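Local coordinates for uncharacterized protein (Pseudomonas syringae pv. tomato, PDB 3K4I) that is of unknown function but belongs to the aldolase/RraA family and assembles from three protein chains, at residues T25-G39 with V172-L185. Numbering follows the deposited sequence.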
ATOM      1  N   THR C  25       0.997   3.779  18.328  1.00  7.51           N
ATOM      2  CA  THR C  25      -0.050   2.747  18.394  1.00  6.22           C
ATOM      3  C   THR C  25       0.408   1.478  19.095  1.00  6.47           C
ATOM      4  O   THR C  25      -0.400   0.838  19.782  1.00  6.53           O
ATOM      5  CB  THR C  25      -0.611   2.422  17.005  1.00  4.92           C
ATOM      6  OG1 THR C  25       0.470   2.186  16.103  1.00  5.80           O
ATOM      7  CG2 THR C  25      -1.467   3.610  16.495  1.00  6.67           C
ATOM      8  N   ALA C  26       1.675   1.089  18.919  1.00  6.35           N
ATOM      9  CA  ALA C  26       2.191  -0.109  19.599  1.00  6.24           C
ATOM     10  C   ALA C  26       2.132  -0.003  21.126  1.00  6.50           C
ATOM     11  O   ALA C  26       1.733  -0.958  21.798  1.00  6.56           O
ATOM     12  CB  ALA C  26       3.604  -0.465  19.116  1.00  5.29           C
ATOM     13  N   SER C  27       2.541   1.143  21.690  1.00  7.60           N
ATOM     14  CA  SER C  27       2.512   1.302  23.133  1.00  7.88           C
ATOM     15  C   SER C  27       1.076   1.206  23.664  1.00  7.32           C
ATOM     16  O   SER C  27       0.823   0.549  24.677  1.00  6.74           O
ATOM     17  CB  SER C  27       3.125   2.643  23.545  1.00  8.96           C
ATOM     18  OG  SER C  27       4.322   2.853  22.801  1.00 17.53           O
ATOM     19  N   LEU C  28       0.153   1.864  22.957  1.00  7.29           N
ATOM     20  CA  LEU C  28      -1.233   1.899  23.370  1.00  7.60           C
ATOM     21  C   LEU C  28      -1.858   0.524  23.276  1.00  7.68           C
ATOM     22  O   LEU C  28      -2.585   0.116  24.172  1.00  8.06           O
ATOM     23  CB  LEU C  28      -2.026   2.907  22.536  1.00  9.12           C
ATOM     24  CG  LEU C  28      -1.654   4.335  22.984  1.00  8.26           C
ATOM     25  CD1 LEU C  28      -2.008   5.316  21.909  1.00 10.69           C
ATOM     26  CD2 LEU C  28      -2.347   4.678  24.320  1.00 10.40           C
ATOM     27  N   SER C  29      -1.504  -0.198  22.214  1.00  6.68           N
ATOM     28  CA  SER C  29      -1.982  -1.573  22.040  1.00  6.40           C
ATOM     29  C   SER C  29      -1.445  -2.516  23.135  1.00  6.23           C
ATOM     30  O   SER C  29      -2.206  -3.309  23.714  1.00  6.21           O
ATOM     31  CB  SER C  29      -1.598  -2.079  20.660  1.00  6.25           C
ATOM     32  OG  SER C  29      -2.080  -3.416  20.474  1.00  9.03           O
ATOM     33  N   ASP C  30      -0.163  -2.407  23.461  1.00  5.54           N
ATOM     34  CA  ASP C  30       0.426  -3.227  24.556  1.00  6.44           C
ATOM     35  C   ASP C  30      -0.249  -2.903  25.900  1.00  6.97           C
ATOM     36  O   ASP C  30      -0.525  -3.798  26.704  1.00  6.88           O
ATOM     37  CB  ASP C  30       1.950  -3.005  24.639  1.00  7.82           C
ATOM     38  CG  ASP C  30       2.698  -3.557  23.428  1.00 10.02           C
ATOM     39  OD1 ASP C  30       2.069  -4.164  22.530  1.00  6.98           O
ATOM     40  OD2 ASP C  30       3.941  -3.339  23.343  1.00  8.57           O
ATOM     41  N   ALA C  31      -0.589  -1.631  26.110  1.00  6.37           N
ATOM     42  CA  ALA C  31      -1.292  -1.214  27.329  1.00  7.03           C
ATOM     43  C   ALA C  31      -2.696  -1.818  27.394  1.00  6.49           C
ATOM     44  O   ALA C  31      -3.129  -2.334  28.427  1.00  5.51           O
ATOM     45  CB  ALA C  31      -1.369   0.313  27.398  1.00  7.82           C
ATOM     46  N   LEU C  32      -3.412  -1.718  26.289  1.00  5.71           N
ATOM     47  CA  LEU C  32      -4.723  -2.353  26.198  1.00  6.18           C
ATOM     48  C   LEU C  32      -4.623  -3.852  26.467  1.00  5.71           C
ATOM     49  O   LEU C  32      -5.426  -4.386  27.220  1.00  5.52           O
ATOM     50  CB  LEU C  32      -5.351  -2.109  24.852  1.00  7.17           C
ATOM     51  CG  LEU C  32      -5.934  -0.708  24.700  1.00  5.49           C
ATOM     52  CD1 LEU C  32      -6.159  -0.490  23.184  1.00  7.80           C
ATOM     53  CD2 LEU C  32      -7.259  -0.558  25.460  1.00  8.19           C
ATOM     54  N   ASP C  33      -3.620  -4.501  25.874  1.00  6.25           N
ATOM     55  CA  ASP C  33      -3.469  -5.950  26.023  1.00  7.03           C
ATOM     56  C   ASP C  33      -3.306  -6.306  27.496  1.00  7.34           C
ATOM     57  O   ASP C  33      -3.793  -7.339  27.949  1.00  7.67           O
ATOM     58  CB  ASP C  33      -2.225  -6.456  25.276  1.00  7.56           C
ATOM     59  CG  ASP C  33      -2.432  -6.583  23.788  1.00  9.19           C
ATOM     60  OD1 ASP C  33      -3.561  -6.342  23.299  1.00  8.82           O
ATOM     61  OD2 ASP C  33      -1.434  -6.927  23.113  1.00  8.13           O
ATOM     62  N   SER C  34      -2.597  -5.452  28.247  1.00  7.51           N
ATOM     63  CA  SER C  34      -2.405  -5.660  29.688  1.00  6.58           C
ATOM     64  C   SER C  34      -3.691  -5.528  30.479  1.00  6.55           C
ATOM     65  O   SER C  34      -3.753  -5.914  31.655  1.00  7.25           O
ATOM     66  CB  SER C  34      -1.306  -4.724  30.263  1.00  5.34           C
ATOM     67  OG  SER C  34      -1.764  -3.400  30.387  1.00  7.53           O
ATOM     68  N   LEU C  35      -4.722  -4.989  29.829  1.00  7.43           N
ATOM     69  CA  LEU C  35      -6.054  -4.881  30.411  1.00  9.08           C
ATOM     70  C   LEU C  35      -7.015  -5.920  29.799  1.00  9.14           C
ATOM     71  O   LEU C  35      -8.187  -5.970  30.159  1.00 10.99           O
ATOM     72  CB  LEU C  35      -6.585  -3.435  30.326  1.00  9.70           C
ATOM     73  CG  LEU C  35      -5.750  -2.385  31.121  1.00  5.59           C
ATOM     74  CD1 LEU C  35      -6.059  -0.953  30.687  1.00 10.78           C
ATOM     75  CD2 LEU C  35      -5.915  -2.547  32.626  1.00 10.36           C
ATOM     76  N   GLY C  36      -6.512  -6.743  28.879  1.00  9.16           N
ATOM     77  CA  GLY C  36      -7.290  -7.874  28.340  1.00  9.38           C
ATOM     78  C   GLY C  36      -8.112  -7.516  27.121  1.00  9.74           C
ATOM     79  O   GLY C  36      -9.049  -8.226  26.775  1.00 10.84           O
ATOM     80  N   ILE C  37      -7.752  -6.426  26.456  1.00  8.75           N
ATOM     81  CA  ILE C  37      -8.595  -5.828  25.413  1.00  7.07           C
ATOM     82  C   ILE C  37      -7.784  -5.657  24.128  1.00  6.90           C
ATOM     83  O   ILE C  37      -6.651  -5.177  24.163  1.00  6.09           O
ATOM     84  CB  ILE C  37      -9.104  -4.439  25.899  1.00  7.32           C
ATOM     85  CG1 ILE C  37     -10.132  -4.629  27.020  1.00 10.12           C
ATOM     86  CG2 ILE C  37      -9.703  -3.577  24.754  1.00  8.45           C
ATOM     87  CD1 ILE C  37     -10.293  -3.372  27.843  1.00 10.16           C
ATOM     88  N   ASP C  38      -8.340  -6.110  23.012  1.00  7.22           N
ATOM     89  CA  ASP C  38      -7.764  -5.871  21.690  1.00  8.29           C
ATOM     90  C   ASP C  38      -8.213  -4.527  21.227  1.00  7.63           C
ATOM     91  O   ASP C  38      -9.393  -4.207  21.375  1.00  9.09           O
ATOM     92  CB  ASP C  38      -8.364  -6.877  20.679  1.00  9.99           C
ATOM     93  CG  ASP C  38      -7.794  -8.275  20.807  1.00 20.91           C
ATOM     94  OD1 ASP C  38      -6.783  -8.455  21.493  1.00 11.96           O
ATOM     95  OD2 ASP C  38      -8.362  -9.218  20.185  1.00 14.05           O
ATOM     96  N   GLY C  39      -7.306  -3.745  20.645  1.00  7.62           N
ATOM     97  CA  GLY C  39      -7.703  -2.423  20.160  1.00  7.49           C
ATOM     98  C   GLY C  39      -7.443  -2.173  18.692  1.00  6.60           C
ATOM     99  O   GLY C  39      -7.927  -1.205  18.150  1.00  7.38           O
ATOM    100  N   VAL C 172      -6.236   6.548  18.198  1.00  6.76           N
ATOM    101  CA  VAL C 172      -4.837   6.919  17.919  1.00  7.85           C
ATOM    102  C   VAL C 172      -4.422   6.110  16.699  1.00  7.88           C
ATOM    103  O   VAL C 172      -4.654   4.875  16.643  1.00  7.15           O
ATOM    104  CB  VAL C 172      -3.884   6.662  19.083  1.00  8.27           C
ATOM    105  CG1 VAL C 172      -2.435   7.146  18.693  1.00  7.49           C
ATOM    106  CG2 VAL C 172      -4.379   7.396  20.368  1.00  8.47           C
ATOM    107  N   CYS C 173      -3.926   6.829  15.692  1.00  6.70           N
ATOM    108  CA  CYS C 173      -3.593   6.218  14.413  1.00  5.83           C
ATOM    109  C   CYS C 173      -2.262   6.736  13.933  1.00  5.68           C
ATOM    110  O   CYS C 173      -1.992   7.927  14.072  1.00  5.23           O
ATOM    111  CB  CYS C 173      -4.647   6.590  13.360  1.00  4.02           C
ATOM    112  SG  CYS C 173      -6.338   6.279  13.874  1.00 11.19           S
ATOM    113  N   ASP C 174      -1.462   5.843  13.346  1.00  6.60           N
ATOM    114  CA  ASP C 174      -0.186   6.208  12.729  1.00  7.09           C
ATOM    115  C   ASP C 174       0.165   5.252  11.592  1.00  6.95           C
ATOM    116  O   ASP C 174      -0.723   4.557  11.056  1.00  5.95           O
ATOM    117  CB  ASP C 174       0.938   6.304  13.796  1.00  8.08           C
ATOM    118  CG  ASP C 174       1.184   4.988  14.557  1.00  7.20           C
ATOM    119  OD1 ASP C 174       0.813   3.878  14.096  1.00  8.60           O
ATOM    120  OD2 ASP C 174       1.783   5.062  15.648  1.00  8.85           O
ATOM    121  N   GLY C 175       1.436   5.216  11.203  1.00  6.30           N
ATOM    122  CA  GLY C 175       1.856   4.335  10.091  1.00  7.27           C
ATOM    123  C   GLY C 175       1.550   2.857  10.285  1.00  7.89           C
ATOM    124  O   GLY C 175       1.386   2.107   9.294  1.00  9.21           O
ATOM    125  N   SER C 176       1.445   2.428  11.545  1.00  8.22           N
ATOM    126  CA  SER C 176       1.155   1.026  11.840  1.00  9.42           C
ATOM    127  C   SER C 176      -0.350   0.687  11.847  1.00  9.92           C
ATOM    128  O   SER C 176      -0.721  -0.483  11.974  1.00 10.79           O
ATOM    129  CB  SER C 176       1.826   0.634  13.167  1.00  8.94           C
ATOM    130  OG  SER C 176       3.233   0.855  13.086  1.00 10.49           O
ATOM    131  N   GLY C 177      -1.199   1.701  11.682  1.00  7.85           N
ATOM    132  CA  GLY C 177      -2.647   1.514  11.690  1.00  6.62           C
ATOM    133  C   GLY C 177      -3.379   2.264  12.788  1.00  6.82           C
ATOM    134  O   GLY C 177      -2.857   3.273  13.348  1.00  6.32           O
ATOM    135  N   CYS C 178      -4.555   1.767  13.133  1.00  5.52           N
ATOM    136  CA  CYS C 178      -5.455   2.468  14.079  1.00  5.36           C
ATOM    137  C   CYS C 178      -5.784   1.601  15.311  1.00  5.78           C
ATOM    138  O   CYS C 178      -6.081   0.399  15.203  1.00  5.71           O
ATOM    139  CB  CYS C 178      -6.754   2.847  13.398  1.00  5.97           C
ATOM    140  SG  CYS C 178      -6.560   3.569  11.715  1.00 12.26           S
ATOM    141  N   VAL C 179      -5.792   2.245  16.469  1.00  5.27           N
ATOM    142  CA  VAL C 179      -6.119   1.600  17.761  1.00  4.68           C
ATOM    143  C   VAL C 179      -7.308   2.314  18.415  1.00  5.60           C
ATOM    144  O   VAL C 179      -7.379   3.565  18.407  1.00  6.89           O
ATOM    145  CB  VAL C 179      -4.922   1.638  18.737  1.00  6.65           C
ATOM    146  CG1 VAL C 179      -5.270   1.029  20.081  1.00 13.21           C
ATOM    147  CG2 VAL C 179      -3.717   0.929  18.157  1.00 12.86           C
ATOM    148  N   VAL C 180      -8.252   1.530  18.943  1.00  4.98           N
ATOM    149  CA  VAL C 180      -9.440   2.058  19.654  1.00  4.67           C
ATOM    150  C   VAL C 180      -9.226   1.850  21.148  1.00  6.81           C
ATOM    151  O   VAL C 180      -9.019   0.714  21.615  1.00  6.49           O
ATOM    152  CB  VAL C 180     -10.755   1.304  19.288  1.00  5.44           C
ATOM    153  CG1 VAL C 180     -11.956   1.897  20.051  1.00  8.68           C
ATOM    154  CG2 VAL C 180     -10.967   1.294  17.755  1.00  9.00           C
ATOM    155  N   VAL C 181      -9.249   2.944  21.906  1.00  7.35           N
ATOM    156  CA  VAL C 181      -9.095   2.874  23.342  1.00  6.93           C
ATOM    157  C   VAL C 181     -10.438   3.213  23.988  1.00  6.82           C
ATOM    158  O   VAL C 181     -10.923   4.345  23.847  1.00  7.47           O
ATOM    159  CB  VAL C 181      -8.004   3.892  23.842  1.00  7.17           C
ATOM    160  CG1 VAL C 181      -7.891   3.894  25.382  1.00  7.88           C
ATOM    161  CG2 VAL C 181      -6.648   3.611  23.205  1.00  5.64           C
ATOM    162  N   PRO C 182     -11.038   2.264  24.737  1.00  6.58           N
ATOM    163  CA  PRO C 182     -12.327   2.595  25.352  1.00  6.42           C
ATOM    164  C   PRO C 182     -12.235   3.825  26.262  1.00  6.02           C
ATOM    165  O   PRO C 182     -11.279   3.964  27.032  1.00  6.20           O
ATOM    166  CB  PRO C 182     -12.657   1.358  26.196  1.00  6.82           C
ATOM    167  CG  PRO C 182     -11.943   0.194  25.427  1.00  9.63           C
ATOM    168  CD  PRO C 182     -10.623   0.875  25.025  1.00  5.97           C
ATOM    169  N   GLN C 183     -13.217   4.701  26.141  1.00  6.09           N
ATOM    170  CA  GLN C 183     -13.180   5.969  26.874  1.00  5.70           C
ATOM    171  C   GLN C 183     -13.079   5.769  28.393  1.00  6.56           C
ATOM    172  O   GLN C 183     -12.373   6.538  29.093  1.00  6.28           O
ATOM    173  CB  GLN C 183     -14.377   6.864  26.499  1.00  4.35           C
ATOM    174  CG  GLN C 183     -15.770   6.292  26.761  1.00  5.77           C
ATOM    175  CD  GLN C 183     -16.794   6.962  25.890  1.00  3.83           C
ATOM    176  OE1 GLN C 183     -17.467   7.889  26.308  1.00  8.13           O
ATOM    177  NE2 GLN C 183     -16.922   6.496  24.656  1.00  5.94           N
ATOM    178  N   GLN C 184     -13.760   4.766  28.920  1.00  5.76           N
ATOM    179  CA  GLN C 184     -13.691   4.559  30.372  1.00  7.35           C
ATOM    180  C   GLN C 184     -12.303   4.119  30.848  1.00  8.13           C
ATOM    181  O   GLN C 184     -12.019   4.158  32.051  1.00  9.81           O
ATOM    182  CB  GLN C 184     -14.766   3.573  30.839  1.00  7.97           C
ATOM    183  CG  GLN C 184     -16.157   4.151  30.765  1.00  6.50           C
ATOM    184  CD  GLN C 184     -17.228   3.108  30.849  1.00  9.55           C
ATOM    185  OE1 GLN C 184     -17.504   2.389  29.881  1.00  8.18           O
ATOM    186  NE2 GLN C 184     -17.866   3.035  31.994  1.00  7.63           N
ATOM    187  N   LEU C 185     -11.446   3.691  29.925  1.00  7.65           N
ATOM    188  CA  LEU C 185     -10.116   3.220  30.267  1.00  7.55           C
ATOM    189  C   LEU C 185      -9.001   4.147  29.793  1.00  7.98           C
ATOM    190  O   LEU C 185      -7.825   3.848  30.028  1.00  7.79           O
ATOM    191  CB  LEU C 185      -9.864   1.828  29.668  1.00  9.41           C
ATOM    192  CG  LEU C 185     -10.775   0.729  30.207  1.00 14.33           C
ATOM    193  CD1 LEU C 185     -10.517  -0.538  29.407  1.00 11.90           C
ATOM    194  CD2 LEU C 185     -10.544   0.508  31.661  1.00 12.20           C
TER
HETATM  195  O   HOH W   1     -10.542  -1.452  22.077  1.00 12.58           O
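T25, the first residue of helix 25-33, is gripped by the carboxylate of D174 through two bonds. T25 OG1 donates to D174 OD1 (2.6 Å) from its syn side, somewhat out of the plane, while the backbone N of T25 reaches D174 OD2 almost straight (178°) from above the carboxylate plane. S176 N closes an Asx turn onto OD1 from the face opposite T25 OG1, so the hairpin turn and the helix start share one acceptor. With chi1 at 49°, T25 directs OG1 to D174 and lays CG2 over the strand backbone, 3.4 Å from V172 O. Buried packing continues along the helix: the L28 side chain crosses that of V172 at about a right angle, CD1 resting 3.5 Å from V172 CG2, and L32 CD1 meets V179 CG1 tip to tip at 3.6 Å. V180 N bonds to G39 O (2.9 Å) within this packed part. The looser side holds partly exposed I37, P182 and L185, though I37 CD1 and L185 CD1 are unusually close (3.2 Å); a water joins the carbonyl of exposed D38 to V180 O. The helix packs on the hairpin face, inclined 37° to strand 177-181, with helix 186-207 against L28 and L35, strand 163-165 touching V180, and a second subunit approaching S29 and V179.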